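Local structure of type 3 secretion system regulator YopR (Yersinia pestis, 1Z21) at residues 33-38 against 61-66; 27-32 against 77-82; 48-53 against 97-102. The protein is thought to help regulate assembly of the type III secretion system, possibly by controlling secretion or polymerisation of the needle subunit YscF, and is involved in virulence. One frame throughout, in Å; residues are numbered along the deposited sequence.

The three contacts all lie in the protease-resistant core domain of YopR, a bundle of five helices. Interactions 1 and 2 use successive parts of helix 25-43 and lie with their centres about 11 Å apart. R36, on the first segment of interaction 1, turns away from helix 52-66 and joins them: its NH2 forms a salt bridge with E29 OE1 at 2.9 Å. Interaction 3 lies farther out, its centre about 16 Å from that of interaction 1 and about 18 Å from that of interaction 2. It still touches interaction 2 through apolar packing, with L81 CD1 3.4 Å from I100 CG2. Interactions 1 and 3 share helix 52-66 without touching.

Interaction 1: 33-38 against 61-66; sequences TPVREA and SVLQQF
F66 reaches from helix 52-66 against the side of helix 25-43 and meets V35 first, then A38 and P34 farther out. The aromatic side chain starts close to V35: F66 CB is 4.0 Å from V35 CG2, and the same methyl also sits over one face of the ring. It stands 3.6 Å above the plane of the F66 ring, offset toward the rim, in a CH-pi contact whose line to the centroid lies 24° off the normal. Its nearest ring atoms are CG and CD2. Farther out, F66 CE2 has A38 CB beside the ring edge at 4.2 Å, while F66 CE1 meets P34 CB at 3.6 Å, obliquely. At the tip, F66 CZ comes to 3.7 Å from the carbonyl oxygen P34 O.

The two segments belong to consecutive helices that form an antiparallel hairpin; the axes of segments 33-38 and 61-66 are 9.9 Å apart at closest approach and their directions 151° apart. Helix 25-43 is kinked here, where the nitrogens of P34 and V35 lack a bond to the preceding turn.

V35 spreads its two methyls over two residues of helix 52-66. With CG1 anti to the backbone nitrogen (chi1 -173°) and CG2 anti to the carbonyl carbon, they diverge: CG2 goes to the F66 ring and CG1 to L63 CD2 at 3.8 Å, the two side chains crossing nearly at right angles. L63 leaves its helix pointing away from helix 25-43 and returns only through that branch, while the side chain also packs on W73 and L77 of helix 71-82. One turn along from P34, A38 CB rests 3.7 Å from V62 CG1. R10 of helix 6-19 touches both V35 and F66.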
# COMPACT_ATOMS: atom_id res chain seq x y z
N THR A 33 -5.54 -5.20 -1.96
CA THR A 33 -5.26 -6.34 -2.83
C THR A 33 -4.54 -5.95 -4.12
O THR A 33 -3.45 -6.45 -4.33
CB THR A 33 -6.56 -7.15 -3.10
OG1 THR A 33 -6.92 -7.85 -1.90
CG2 THR A 33 -6.30 -8.26 -4.12
N PRO A 34 -5.11 -5.09 -4.97
CA PRO A 34 -4.43 -4.72 -6.21
C PRO A 34 -3.10 -3.99 -5.97
O PRO A 34 -2.21 -4.08 -6.81
CB PRO A 34 -5.44 -3.80 -6.92
CG PRO A 34 -6.29 -3.27 -5.83
CD PRO A 34 -6.40 -4.38 -4.85
N VAL A 35 -2.97 -3.31 -4.84
CA VAL A 35 -1.76 -2.56 -4.55
C VAL A 35 -0.63 -3.52 -4.22
O VAL A 35 0.48 -3.36 -4.73
CB VAL A 35 -1.95 -1.55 -3.41
CG1 VAL A 35 -0.71 -0.68 -3.26
CG2 VAL A 35 -3.19 -0.69 -3.68
N ARG A 36 -0.93 -4.50 -3.38
CA ARG A 36 0.00 -5.56 -3.05
C ARG A 36 0.43 -6.28 -4.33
O ARG A 36 1.62 -6.50 -4.54
CB ARG A 36 -0.61 -6.55 -2.06
CG ARG A 36 0.37 -7.62 -1.58
CD ARG A 36 -0.24 -8.66 -0.69
NE ARG A 36 -0.83 -8.09 0.53
CZ ARG A 36 -2.13 -8.09 0.82
NH1 ARG A 36 -3.03 -8.61 -0.02
NH2 ARG A 36 -2.54 -7.55 1.95
N GLU A 37 -0.52 -6.66 -5.17
CA GLU A 37 -0.20 -7.33 -6.44
C GLU A 37 0.77 -6.51 -7.29
O GLU A 37 1.74 -7.04 -7.83
CB GLU A 37 -1.48 -7.66 -7.23
CG GLU A 37 -2.28 -8.76 -6.56
CD GLU A 37 -3.68 -8.98 -7.14
OE1 GLU A 37 -4.22 -8.10 -7.84
OE2 GLU A 37 -4.24 -10.06 -6.86
N ALA A 38 0.52 -5.20 -7.39
CA ALA A 38 1.37 -4.33 -8.20
C ALA A 38 2.77 -4.19 -7.59
O ALA A 38 3.77 -4.13 -8.30
CB ALA A 38 0.72 -2.98 -8.37
N SER A 61 5.09 5.77 -6.65
CA SER A 61 4.46 5.78 -7.96
C SER A 61 3.34 4.75 -8.06
O SER A 61 2.27 5.03 -8.60
CB SER A 61 5.49 5.54 -9.06
OG SER A 61 4.84 5.51 -10.30
N VAL A 62 3.61 3.55 -7.53
CA VAL A 62 2.60 2.50 -7.43
C VAL A 62 1.43 2.94 -6.54
O VAL A 62 0.27 2.81 -6.91
CB VAL A 62 3.18 1.17 -6.92
CG1 VAL A 62 2.08 0.12 -6.78
CG2 VAL A 62 4.27 0.65 -7.87
N LEU A 63 1.72 3.48 -5.36
CA LEU A 63 0.65 3.92 -4.46
C LEU A 63 -0.26 4.94 -5.15
O LEU A 63 -1.48 4.86 -5.04
CB LEU A 63 1.21 4.50 -3.16
CG LEU A 63 1.98 3.55 -2.24
CD1 LEU A 63 2.49 4.29 -1.02
CD2 LEU A 63 1.14 2.35 -1.81
N GLN A 64 0.36 5.87 -5.89
CA GLN A 64 -0.36 6.94 -6.59
C GLN A 64 -1.28 6.43 -7.69
O GLN A 64 -2.24 7.11 -8.05
CB GLN A 64 0.64 7.94 -7.20
CG GLN A 64 0.00 9.19 -7.85
CD GLN A 64 -0.88 9.97 -6.89
OE1 GLN A 64 -2.06 10.26 -7.18
NE2 GLN A 64 -0.34 10.31 -5.74
N GLN A 65 -0.99 5.26 -8.24
CA GLN A 65 -1.85 4.64 -9.24
C GLN A 65 -3.26 4.38 -8.70
O GLN A 65 -4.23 4.33 -9.47
CB GLN A 65 -1.28 3.30 -9.74
CG GLN A 65 -0.08 3.39 -10.71
CD GLN A 65 0.61 2.03 -10.93
OE1 GLN A 65 -0.03 0.98 -10.80
NE2 GLN A 65 1.90 2.06 -11.24
N PHE A 66 -3.35 4.19 -7.39
CA PHE A 66 -4.58 3.76 -6.73
C PHE A 66 -5.23 4.83 -5.86
O PHE A 66 -6.45 4.97 -5.86
CB PHE A 66 -4.30 2.52 -5.88
CG PHE A 66 -3.92 1.33 -6.69
CD1 PHE A 66 -4.90 0.56 -7.30
CD2 PHE A 66 -2.59 0.99 -6.89
CE1 PHE A 66 -4.57 -0.53 -8.08
CE2 PHE A 66 -2.25 -0.11 -7.67
CZ PHE A 66 -3.25 -0.87 -8.26

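Interaction 2: 27-32 against 77-82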
# COMPACT_ATOMS: atom_id res chain seq x y z
N VAL A 27 -12.42 -4.96 4.63
CA VAL A 27 -12.62 -3.95 3.60
C VAL A 27 -11.27 -3.40 3.17
O VAL A 27 -11.00 -3.23 1.99
CB VAL A 27 -13.55 -2.83 4.10
CG1 VAL A 27 -13.64 -1.73 3.06
CG2 VAL A 27 -14.94 -3.39 4.42
N LEU A 28 -10.42 -3.12 4.15
CA LEU A 28 -9.09 -2.61 3.85
C LEU A 28 -8.26 -3.63 3.06
O LEU A 28 -7.47 -3.26 2.20
CB LEU A 28 -8.39 -2.18 5.14
CG LEU A 28 -7.07 -1.43 4.98
CD1 LEU A 28 -7.23 -0.16 4.18
CD2 LEU A 28 -6.50 -1.14 6.35
N GLU A 29 -8.45 -4.92 3.33
CA GLU A 29 -7.75 -5.96 2.58
C GLU A 29 -8.19 -5.98 1.12
O GLU A 29 -7.37 -6.11 0.20
CB GLU A 29 -7.97 -7.33 3.25
CG GLU A 29 -7.49 -8.53 2.45
CD GLU A 29 -6.00 -8.52 2.20
OE1 GLU A 29 -5.26 -7.80 2.92
OE2 GLU A 29 -5.57 -9.24 1.29
N VAL A 30 -9.49 -5.83 0.86
CA VAL A 30 -9.93 -5.65 -0.53
C VAL A 30 -9.23 -4.45 -1.19
O VAL A 30 -8.70 -4.55 -2.31
CB VAL A 30 -11.48 -5.50 -0.62
CG1 VAL A 30 -11.89 -5.34 -2.08
CG2 VAL A 30 -12.18 -6.70 -0.02
N LEU A 31 -9.20 -3.31 -0.49
CA LEU A 31 -8.51 -2.12 -1.00
C LEU A 31 -7.04 -2.38 -1.29
O LEU A 31 -6.50 -1.91 -2.30
CB LEU A 31 -8.64 -0.98 0.01
CG LEU A 31 -9.96 -0.18 -0.07
CD1 LEU A 31 -10.23 0.62 1.21
CD2 LEU A 31 -9.95 0.73 -1.25
N ALA A 32 -6.40 -3.15 -0.42
CA ALA A 32 -4.95 -3.37 -0.49
C ALA A 32 -4.57 -4.40 -1.53
O ALA A 32 -3.43 -4.45 -1.95
CB ALA A 32 -4.42 -3.79 0.85
N LEU A 77 -0.35 0.72 3.06
CA LEU A 77 0.99 0.16 3.29
C LEU A 77 0.98 -0.87 4.42
O LEU A 77 1.53 -1.95 4.26
CB LEU A 77 2.01 1.29 3.59
CG LEU A 77 2.48 2.09 2.36
CD1 LEU A 77 3.26 3.33 2.80
CD2 LEU A 77 3.30 1.22 1.44
N LEU A 78 0.34 -0.52 5.53
CA LEU A 78 0.22 -1.42 6.68
C LEU A 78 -0.55 -2.68 6.29
O LEU A 78 -0.14 -3.78 6.63
CB LEU A 78 -0.43 -0.69 7.86
CG LEU A 78 0.52 0.35 8.48
CD1 LEU A 78 -0.19 1.30 9.42
CD2 LEU A 78 1.65 -0.32 9.20
N GLN A 79 -1.62 -2.53 5.53
CA GLN A 79 -2.40 -3.70 5.13
C GLN A 79 -1.66 -4.59 4.13
O GLN A 79 -1.72 -5.80 4.22
CB GLN A 79 -3.78 -3.29 4.61
CG GLN A 79 -4.71 -4.49 4.32
CD GLN A 79 -5.05 -5.30 5.57
OE1 GLN A 79 -5.14 -4.74 6.68
NE2 GLN A 79 -5.25 -6.61 5.40
N VAL A 80 -0.93 -3.99 3.20
CA VAL A 80 -0.07 -4.74 2.29
C VAL A 80 0.88 -5.65 3.09
O VAL A 80 1.03 -6.84 2.79
CB VAL A 80 0.72 -3.80 1.34
CG1 VAL A 80 1.84 -4.55 0.62
CG2 VAL A 80 -0.20 -3.17 0.30
N LEU A 81 1.53 -5.08 4.11
CA LEU A 81 2.45 -5.85 4.95
C LEU A 81 1.78 -7.09 5.56
O LEU A 81 2.41 -8.14 5.66
CB LEU A 81 3.02 -4.98 6.07
CG LEU A 81 4.26 -4.15 5.73
CD1 LEU A 81 4.52 -3.15 6.82
CD2 LEU A 81 5.49 -5.03 5.54
N GLU A 82 0.52 -6.96 5.99
CA GLU A 82 -0.21 -8.09 6.57
C GLU A 82 -0.31 -9.31 5.65
O GLU A 82 -0.39 -10.44 6.13
CB GLU A 82 -1.62 -7.68 7.01
CG GLU A 82 -1.70 -6.86 8.28
CD GLU A 82 -1.21 -7.61 9.52
OE1 GLU A 82 -0.77 -8.76 9.40
OE2 GLU A 82 -1.26 -7.03 10.62
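Q79 and E29 meet at about a right angle, their amide and carboxylate planes 70° apart, and are joined by a nearly straight hydrogen bond. Q79 NE2 donates to E29 OE1 over 2.8 Å with an N-H...O angle of 171°. The acceptor lies almost in the amide plane and offers its anti lone pair, the one facing away from OE2. The bend of Q79 at chi2 (64°) turns its amide toward E29, and E29, likewise bent, brings its carboxylate back to it; Q79 NE2 also lies 3.5 Å from E29 CB.

L28 and Q79 instead slide past one another in opposite directions, with L28 CG 3.8 Å from Q79 CB. The aliphatic part of Q79 rests on helix 25-43, its CG 3.6 Å from A32 CB. In this five-helix bundle the axes of segments 27-32 and 77-82 cross perpendicularly, 9.0 Å apart, and the CA atoms of A32 and V80 are the nearest pair (5.8 Å). V80 CG2 makes a looser contact, 4.3 Å from A32 CB. E29 OE1 has a second partner in R36, whose guanidinium group also binds the main-chain oxygens of Q79 and V80.

Interaction 3: 48-53 against 97-102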
# COMPACT_ATOMS: atom_id res chain seq x y z
N GLY A 48 18.23 -9.09 -1.06
CA GLY A 48 19.31 -8.22 -0.64
C GLY A 48 18.80 -6.85 -0.20
O GLY A 48 17.66 -6.73 0.24
N SER A 49 19.63 -5.82 -0.34
CA SER A 49 19.41 -4.55 0.33
C SER A 49 18.61 -3.57 -0.50
O SER A 49 18.82 -3.43 -1.70
CB SER A 49 20.75 -3.90 0.70
OG SER A 49 21.56 -4.80 1.42
N VAL A 50 17.69 -2.88 0.17
CA VAL A 50 16.90 -1.85 -0.47
C VAL A 50 17.77 -0.67 -0.88
O VAL A 50 18.84 -0.45 -0.31
CB VAL A 50 15.74 -1.36 0.42
CG1 VAL A 50 14.81 -2.53 0.78
CG2 VAL A 50 16.26 -0.65 1.68
N VAL A 51 17.30 0.06 -1.88
CA VAL A 51 18.01 1.20 -2.43
C VAL A 51 17.05 2.38 -2.36
O VAL A 51 16.33 2.62 -3.32
CB VAL A 51 18.41 0.96 -3.89
CG1 VAL A 51 19.31 2.09 -4.39
CG2 VAL A 51 19.07 -0.38 -4.07
N PRO A 52 17.01 3.08 -1.23
CA PRO A 52 15.99 4.11 -1.00
C PRO A 52 15.78 5.13 -2.12
O PRO A 52 14.64 5.40 -2.49
CB PRO A 52 16.50 4.81 0.26
CG PRO A 52 17.25 3.77 0.98
CD PRO A 52 17.91 2.92 -0.07
N ALA A 53 16.85 5.69 -2.67
CA ALA A 53 16.72 6.76 -3.66
C ALA A 53 16.05 6.29 -4.95
O ALA A 53 15.48 7.11 -5.67
CB ALA A 53 18.10 7.39 -3.96
N SER A 97 8.95 -5.52 2.51
CA SER A 97 8.62 -5.18 3.88
C SER A 97 9.49 -4.04 4.39
O SER A 97 9.00 -3.13 5.06
CB SER A 97 8.75 -6.41 4.77
OG SER A 97 7.82 -7.38 4.35
N GLU A 98 10.77 -4.07 4.05
CA GLU A 98 11.72 -3.05 4.50
C GLU A 98 11.45 -1.73 3.80
O GLU A 98 11.49 -0.67 4.43
CB GLU A 98 13.16 -3.49 4.26
CG GLU A 98 14.21 -2.44 4.59
CD GLU A 98 14.21 -2.00 6.04
OE1 GLU A 98 13.58 -2.68 6.88
OE2 GLU A 98 14.85 -0.98 6.36
N LEU A 99 11.19 -1.80 2.50
CA LEU A 99 10.79 -0.64 1.71
C LEU A 99 9.58 0.06 2.32
O LEU A 99 9.54 1.28 2.42
CB LEU A 99 10.40 -1.08 0.30
CG LEU A 99 11.07 -0.44 -0.89
CD1 LEU A 99 12.58 -0.33 -0.68
CD2 LEU A 99 10.74 -1.31 -2.10
N ILE A 100 8.58 -0.74 2.67
CA ILE A 100 7.34 -0.21 3.22
C ILE A 100 7.62 0.51 4.52
O ILE A 100 7.14 1.61 4.75
CB ILE A 100 6.32 -1.35 3.43
CG1 ILE A 100 5.77 -1.77 2.07
CG2 ILE A 100 5.20 -0.89 4.37
CD1 ILE A 100 4.84 -2.98 2.14
N ASN A 101 8.43 -0.11 5.36
CA ASN A 101 8.74 0.49 6.63
C ASN A 101 9.52 1.81 6.49
O ASN A 101 9.30 2.72 7.27
CB ASN A 101 9.40 -0.54 7.54
CG ASN A 101 8.39 -1.63 8.00
OD1 ASN A 101 7.32 -1.32 8.54
ND2 ASN A 101 8.72 -2.89 7.74
N LYS A 102 10.38 1.93 5.47
CA LYS A 102 11.08 3.19 5.22
C LYS A 102 10.12 4.29 4.77
O LYS A 102 10.23 5.43 5.22
CB LYS A 102 12.21 3.00 4.20
CG LYS A 102 13.35 2.17 4.74
CD LYS A 102 14.60 2.39 3.98
CE LYS A 102 15.71 1.49 4.51
NZ LYS A 102 16.21 1.95 5.82
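V50 packs on the CG methylene of E98, not on its flat carboxylate: the valine methyl CG1 lies 3.9 Å from E98 CG, the two side chains crossing at about a right angle. The carboxylate is engaged instead at its OE2 end, where K102 NZ, one turn later in the same helix, forms a salt bridge at 3.3 Å. K102 runs extended as far as CE and then bends (chi4 -73°), bringing NZ over to the glutamate while the aliphatic part of the chain stays beside the loop. There K102 CE lies 3.6 Å from V50 CG2, and the pucker corner of the P52 ring, CG, approaches K102 CD at 4.2 Å. The hydrocarbon parts of the charged pair thus lie against V50.

The third partner of V50 is L99. Its chi1, -126°, lies far from any staggered position and carries CD1 toward the loop, where it is 3.5 Å from both CB and CG1 of V50. The approach to CG1 is shorter than an ordinary van der Waals separation and may mean tight packing, although so unusual a rotamer leaves this doubtful.

The contact lies at the surface, where the loop leading into helix 52-66 runs across helix 94-107. V51 occupies the N-cap position of helix 52-66, and its backbone nitrogen is hydrogen-bonded to D55 OD2. D55 also touches V50 and L99, and L99 packs on L59, linking helix 94-107 to helix 52-66, while I100 turns to V80 and L81 of helix 71-82.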